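Local coordinates for Mlr3007 protein (PDB 3QQM) that probably transfers the amino group of branched-chain amino acids to 2-oxoglutarate, as a pyridoxal-phosphate-dependent aminotransferase of class IV, at residues Phe49-Pro53 with Gln54-Glu58; Pro169-Asp172 with Cys173-Pro177. All coordinates share one frame; numbering follows the deposited sequence.

In the fold
Interaction 1 (49-53 with 54-58) comes first along the chain, where the loop after helix 33-47 turns into helix 53-64; interaction 2 (169-172 with 173-177) follows more than a hundred residues later, in the loop from strand 166-169 to helix 179-186. Their centres lie about 28 Å apart, and about 13 Å separates their nearest atoms, so neither touches the other. Interaction 1 has its centre about 22 Å from the chain centre, where Cys-51 and Ile-56 touch strand 71-78 of the four-stranded antiparallel sheet. Interaction 2, about 12 Å from that centre, packs on strand 149-152 of the six-stranded mixed sheet. One is a helix N-cap near the surface, the other a 3-10 turn nearer the middle of the chain.

Interaction 1 (Phe49-Pro53 with Gln54-Glu58); sequences FACDP and QRIAE
Backbone bonds tie Asp-52 and Pro-53 to the first turn of helix 53-64: Ile-56 N donates to Asp-52 O at 3.1 Å, and Ala-57 N donates to Pro-53 O with a nearly straight N-H...O angle of 169°. This is a helix N-cap with Asp-52 as the capping residue and proline in the first helical position, where its lack of an N-H costs nothing, since a nitrogen in the first turn has no helical carbonyl before it to bond to. The side chain of Asp-52 completes the cap. Its CG stands anti to the backbone N (chi1 179°), which carries OD1 to 3.0 Å from Gln-54 N; the amide arrives from above the carboxylate plane, 46° out of it. The same oxygen lies alongside Gln-54 CB. An alanine here has no carboxylate, and Gln-54 N would probably be left without its capping acceptor and the helix start without a nearby negative charge. Arg-55 crosses the aspartate at about a right angle, and the 4.5 Å between Asp-52 OD2 and Arg-55 NE marks nearby opposite charges without a salt bridge; Arg-55 NH1 makes a weak hydrogen bond to Gly-81 O. Tyr-41 of helix 33-47 touches Cys-51, Pro-53 and the buried Ile-56, while Cys-51 SG approaches Ile-56 CG1 at 4.5 Å.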
ATOM      1  N   PHE A  49     -10.782   6.268 -16.376  1.00 20.64           N
ATOM      2  CA  PHE A  49     -11.063   4.832 -16.517  1.00 20.90           C
ATOM      3  C   PHE A  49     -12.572   4.537 -16.551  1.00 21.52           C
ATOM      4  O   PHE A  49     -13.320   5.075 -15.750  1.00 21.52           O
ATOM      5  CB  PHE A  49     -10.432   4.053 -15.362  1.00 19.87           C
ATOM      6  CG  PHE A  49      -9.005   3.716 -15.563  1.00 19.38           C
ATOM      7  CD1 PHE A  49      -8.068   4.700 -15.834  1.00 20.09           C
ATOM      8  CD2 PHE A  49      -8.574   2.415 -15.405  1.00 19.28           C
ATOM      9  CE1 PHE A  49      -6.725   4.378 -16.015  1.00 20.37           C
ATOM     10  CE2 PHE A  49      -7.236   2.079 -15.565  1.00 19.43           C
ATOM     11  CZ  PHE A  49      -6.305   3.061 -15.865  1.00 19.67           C
ATOM     12  N   ALA A  50     -13.020   3.708 -17.486  1.00 22.34           N
ATOM     13  CA  ALA A  50     -14.434   3.310 -17.489  1.00 23.11           C
ATOM     14  C   ALA A  50     -14.521   2.452 -16.238  1.00 22.94           C
ATOM     15  O   ALA A  50     -13.590   1.704 -15.944  1.00 21.87           O
ATOM     16  CB  ALA A  50     -14.806   2.518 -18.740  1.00 23.17           C
ATOM     17  N   CYS A  51     -15.577   2.633 -15.450  1.00 23.94           N
ATOM     18  CA  CYS A  51     -15.739   1.888 -14.200  1.00 24.34           C
ATOM     19  C   CYS A  51     -17.205   1.638 -13.887  1.00 24.74           C
ATOM     20  O   CYS A  51     -17.943   2.566 -13.588  1.00 25.38           O
ATOM     21  CB  CYS A  51     -15.112   2.671 -13.058  1.00 23.94           C
ATOM     22  SG  CYS A  51     -14.984   1.737 -11.540  1.00 26.12           S
ATOM     23  N   ASP A  52     -17.620   0.382 -13.970  1.00 24.94           N
ATOM     24  CA  ASP A  52     -19.008  -0.002 -13.718  1.00 25.19           C
ATOM     25  C   ASP A  52     -19.088  -0.727 -12.358  1.00 24.74           C
ATOM     26  O   ASP A  52     -18.709  -1.879 -12.243  1.00 24.29           O
ATOM     27  CB  ASP A  52     -19.505  -0.889 -14.843  1.00 25.47           C
ATOM     28  CG  ASP A  52     -20.933  -1.340 -14.643  1.00 26.09           C
ATOM     29  OD1 ASP A  52     -21.519  -1.032 -13.583  1.00 25.72           O
ATOM     30  OD2 ASP A  52     -21.474  -2.005 -15.552  1.00 26.48           O
ATOM     31  N   PRO A  53     -19.584  -0.038 -11.325  1.00 24.80           N
ATOM     32  CA  PRO A  53     -19.662  -0.632  -9.986  1.00 24.36           C
ATOM     33  C   PRO A  53     -20.417  -1.965  -9.906  1.00 24.72           C
ATOM     34  O   PRO A  53     -20.082  -2.809  -9.065  1.00 24.15           O
ATOM     35  CB  PRO A  53     -20.388   0.435  -9.184  1.00 24.42           C
ATOM     36  CG  PRO A  53     -20.095   1.694  -9.884  1.00 24.71           C
ATOM     37  CD  PRO A  53     -19.993   1.378 -11.321  1.00 24.81           C
ATOM     38  N   GLN A  54     -21.416  -2.147 -10.759  1.00 25.51           N
ATOM     39  CA  GLN A  54     -22.201  -3.376 -10.762  1.00 26.36           C
ATOM     40  C   GLN A  54     -21.276  -4.532 -11.174  1.00 25.92           C
ATOM     41  O   GLN A  54     -21.317  -5.633 -10.592  1.00 25.57           O
ATOM     42  CB  GLN A  54     -23.448  -3.220 -11.679  1.00 27.54           C
ATOM     43  CG  GLN A  54     -24.543  -4.322 -11.531  1.00 30.39           C
ATOM     44  CD  GLN A  54     -25.918  -3.959 -12.238  1.00 34.50           C
ATOM     45  OE1 GLN A  54     -26.044  -2.920 -12.912  1.00 36.56           O
ATOM     46  NE2 GLN A  54     -26.942  -4.816 -12.041  1.00 36.46           N
ATOM     47  N   ARG A  55     -20.397  -4.251 -12.130  1.00 25.56           N
ATOM     48  CA  ARG A  55     -19.424  -5.228 -12.613  1.00 25.40           C
ATOM     49  C   ARG A  55     -18.328  -5.532 -11.559  1.00 24.16           C
ATOM     50  O   ARG A  55     -17.862  -6.679 -11.436  1.00 23.72           O
ATOM     51  CB  ARG A  55     -18.805  -4.712 -13.896  1.00 25.87           C
ATOM     52  CG  ARG A  55     -17.657  -5.512 -14.419  1.00 27.11           C
ATOM     53  CD  ARG A  55     -17.046  -4.813 -15.642  1.00 29.78           C
ATOM     54  NE  ARG A  55     -18.033  -4.639 -16.722  1.00 32.22           N
ATOM     55  CZ  ARG A  55     -17.753  -4.118 -17.912  1.00 33.54           C
ATOM     56  NH1 ARG A  55     -16.500  -3.748 -18.202  1.00 33.72           N
ATOM     57  NH2 ARG A  55     -18.721  -3.995 -18.826  1.00 34.01           N
ATOM     58  N   ILE A  56     -17.915  -4.500 -10.826  1.00 22.97           N
ATOM     59  CA  ILE A  56     -16.925  -4.658  -9.774  1.00 22.01           C
ATOM     60  C   ILE A  56     -17.516  -5.589  -8.720  1.00 21.44           C
ATOM     61  O   ILE A  56     -16.876  -6.517  -8.301  1.00 20.80           O
ATOM     62  CB  ILE A  56     -16.516  -3.291  -9.137  1.00 21.50           C
ATOM     63  CG1 ILE A  56     -15.807  -2.419 -10.163  1.00 21.75           C
ATOM     64  CG2 ILE A  56     -15.633  -3.501  -7.934  1.00 20.73           C
ATOM     65  CD1 ILE A  56     -14.586  -3.050 -10.745  1.00 21.73           C
ATOM     66  N   ALA A  57     -18.750  -5.321  -8.309  1.00 21.50           N
ATOM     67  CA  ALA A  57     -19.431  -6.170  -7.320  1.00 21.80           C
ATOM     68  C   ALA A  57     -19.557  -7.609  -7.825  1.00 22.15           C
ATOM     69  O   ALA A  57     -19.444  -8.532  -7.040  1.00 22.40           O
ATOM     70  CB  ALA A  57     -20.821  -5.605  -6.949  1.00 21.87           C
ATOM     71  N   GLU A  58     -19.788  -7.790  -9.133  1.00 22.59           N
ATOM     72  CA  GLU A  58     -19.918  -9.118  -9.713  1.00 23.20           C
ATOM     73  C   GLU A  58     -18.632  -9.890  -9.594  1.00 22.07           C
ATOM     74  O   GLU A  58     -18.646 -11.020  -9.104  1.00 21.94           O
ATOM     75  CB  GLU A  58     -20.364  -9.085 -11.206  1.00 24.56           C
ATOM     76  CG  GLU A  58     -21.856  -8.678 -11.450  1.00 27.59           C
ATOM     77  CD  GLU A  58     -22.244  -8.541 -12.951  1.00 32.59           C
ATOM     78  OE1 GLU A  58     -23.466  -8.330 -13.220  1.00 36.41           O
ATOM     79  OE2 GLU A  58     -21.355  -8.626 -13.862  1.00 34.98           O
TER

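Interaction 2 (Pro169-Asp172 with Cys173-Pro177); sequences PRLD and CGLLP
Leu-171 and Leu-175 meet across a tight turn, CD1 to CD1 at 4.1 Å, in the closely packed half of this contact. Leu-171 CD1 also reaches the proline ring, 3.8 Å from Pro-177 CB, and lies against the carbonyl oxygen of Leu-175. From its other branch Leu-175 sends CD2 over the backbone, 3.4 Å from Arg-170 O, and on toward Pro-169 CB. Its CG sits between the backbone N and the carbonyl carbon (chi1 50°), a staggering that folds both methyls back over residues 169-171. Cys-173 contributes CB and SG, both beside Arg-170 O, while Cys-150 of strand 149-152 touches both Cys-173 and Leu-175. The backbone that carries these side chains is a short 3-10 turn, as two bonds from residue i+3 back to residue i attest: Cys-173 N donates to Arg-170 O and Gly-174 N to Leu-171 O. Gly-174 then takes a positive phi, with backbone angles at which a CB would collide with the carbonyl oxygen of Cys-173, and the chain turns away toward helix 179-186. Past the turn a water replaces direct pairing, donating to Leu-171 O at 2.7 Å and accepting from Leu-175 N at 3.1 Å. The exposed side is polar. There Arg-170 grips the Asp-172 carboxylate side-on: NE donates to OD1 almost straight (172°), and NH2 donates to OD2 on its syn lone pair at 2.8 Å. This salt bridge joins two residues of the turn itself, on its exposed face; across the contact, the sulfur of Cys-173 comes no nearer to Asp-172 OD1 than 4.5 Å.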
ATOM      1  N   PRO A 169       4.779   9.854   6.725  1.00 14.29           N
ATOM      2  CA  PRO A 169       5.117  10.881   5.765  1.00 14.75           C
ATOM      3  C   PRO A 169       3.909  11.619   5.145  1.00 15.15           C
ATOM      4  O   PRO A 169       2.920  10.999   4.738  1.00 15.06           O
ATOM      5  CB  PRO A 169       5.899  10.111   4.715  1.00 14.54           C
ATOM      6  CG  PRO A 169       6.558   9.063   5.459  1.00 14.19           C
ATOM      7  CD  PRO A 169       5.540   8.622   6.449  1.00 14.43           C
ATOM      8  N   ARG A 170       4.037  12.941   5.078  1.00 15.88           N
ATOM      9  CA  ARG A 170       3.020  13.820   4.514  1.00 16.45           C
ATOM     10  C   ARG A 170       2.896  13.496   3.051  1.00 16.05           C
ATOM     11  O   ARG A 170       3.883  13.265   2.379  1.00 15.58           O
ATOM     12  CB  ARG A 170       3.406  15.285   4.737  1.00 17.01           C
ATOM     13  CG  ARG A 170       2.260  16.234   4.675  1.00 18.91           C
ATOM     14  CD  ARG A 170       2.633  17.623   5.194  1.00 20.87           C
ATOM     15  NE  ARG A 170       3.425  18.378   4.236  1.00 22.37           N
ATOM     16  CZ  ARG A 170       3.949  19.578   4.475  1.00 24.13           C
ATOM     17  NH1 ARG A 170       3.849  20.140   5.674  1.00 24.33           N
ATOM     18  NH2 ARG A 170       4.619  20.197   3.518  1.00 24.58           N
ATOM     19  N   LEU A 171       1.669  13.516   2.558  1.00 16.33           N
ATOM     20  CA  LEU A 171       1.362  13.134   1.195  1.00 16.27           C
ATOM     21  C   LEU A 171       2.170  13.881   0.101  1.00 16.69           C
ATOM     22  O   LEU A 171       2.599  13.250  -0.887  1.00 16.41           O
ATOM     23  CB  LEU A 171      -0.131  13.295   0.946  1.00 16.41           C
ATOM     24  CG  LEU A 171      -0.645  12.543  -0.273  1.00 17.17           C
ATOM     25  CD1 LEU A 171      -0.376  11.024  -0.102  1.00 16.25           C
ATOM     26  CD2 LEU A 171      -2.147  12.848  -0.476  1.00 18.23           C
ATOM     27  N   ASP A 172       2.394  15.185   0.267  1.00 16.57           N
ATOM     28  CA  ASP A 172       3.160  15.929  -0.728  1.00 17.15           C
ATOM     29  C   ASP A 172       4.626  15.437  -0.884  1.00 16.93           C
ATOM     30  O   ASP A 172       5.315  15.897  -1.762  1.00 17.33           O
ATOM     31  CB  ASP A 172       3.114  17.450  -0.488  1.00 17.51           C
ATOM     32  CG  ASP A 172       3.665  17.855   0.870  1.00 18.27           C
ATOM     33  OD1 ASP A 172       3.838  16.972   1.765  1.00 18.87           O
ATOM     34  OD2 ASP A 172       3.893  19.064   1.066  1.00 19.27           O
ATOM     35  N   CYS A 173       5.091  14.525  -0.030  1.00 16.72           N
ATOM     36  CA  CYS A 173       6.444  13.967  -0.168  1.00 16.70           C
ATOM     37  C   CYS A 173       6.579  13.042  -1.407  1.00 16.19           C
ATOM     38  O   CYS A 173       7.688  12.823  -1.921  1.00 16.06           O
ATOM     39  CB  CYS A 173       6.865  13.190   1.100  1.00 16.64           C
ATOM     40  SG  CYS A 173       7.253  14.190   2.600  1.00 18.16           S
ATOM     41  N   GLY A 174       5.456  12.475  -1.849  1.00 15.72           N
ATOM     42  CA  GLY A 174       5.421  11.582  -3.004  1.00 15.19           C
ATOM     43  C   GLY A 174       5.251  10.155  -2.531  1.00 14.75           C
ATOM     44  O   GLY A 174       6.234   9.444  -2.275  1.00 14.43           O
ATOM     45  N   LEU A 175       3.996   9.752  -2.377  1.00 14.23           N
ATOM     46  CA  LEU A 175       3.633   8.392  -1.930  1.00 13.66           C
ATOM     47  C   LEU A 175       2.136   8.111  -2.167  1.00 13.17           C
ATOM     48  O   LEU A 175       1.352   9.012  -2.500  1.00 12.89           O
ATOM     49  CB  LEU A 175       3.911   8.192  -0.439  1.00 13.38           C
ATOM     50  CG  LEU A 175       3.327   9.312   0.451  1.00 13.82           C
ATOM     51  CD1 LEU A 175       2.577   8.791   1.679  1.00 12.18           C
ATOM     52  CD2 LEU A 175       4.418  10.332   0.814  1.00 12.92           C
ATOM     53  N   LEU A 176       1.762   6.853  -1.974  1.00 12.80           N
ATOM     54  CA  LEU A 176       0.397   6.424  -2.111  1.00 12.65           C
ATOM     55  C   LEU A 176      -0.395   6.721  -0.830  1.00 12.56           C
ATOM     56  O   LEU A 176       0.043   6.381   0.262  1.00 11.89           O
ATOM     57  CB  LEU A 176       0.351   4.939  -2.359  1.00 12.44           C
ATOM     58  CG  LEU A 176      -1.037   4.381  -2.603  1.00 12.55           C
ATOM     59  CD1 LEU A 176      -1.478   4.780  -3.973  1.00 12.26           C
ATOM     60  CD2 LEU A 176      -1.070   2.843  -2.448  1.00 12.55           C
ATOM     61  N   PRO A 177      -1.552   7.396  -0.959  1.00 12.80           N
ATOM     62  CA  PRO A 177      -2.330   7.583   0.234  1.00 13.02           C
ATOM     63  C   PRO A 177      -2.975   6.252   0.532  1.00 12.87           C
ATOM     64  O   PRO A 177      -4.043   5.949   0.005  1.00 13.08           O
ATOM     65  CB  PRO A 177      -3.377   8.638  -0.171  1.00 13.39           C
ATOM     66  CG  PRO A 177      -3.515   8.495  -1.631  1.00 13.42           C
ATOM     67  CD  PRO A 177      -2.111   8.135  -2.104  1.00 13.27           C
TER
HETATM   68  O   HOH W   1       1.670  11.728  -2.951  1.00 15.46           O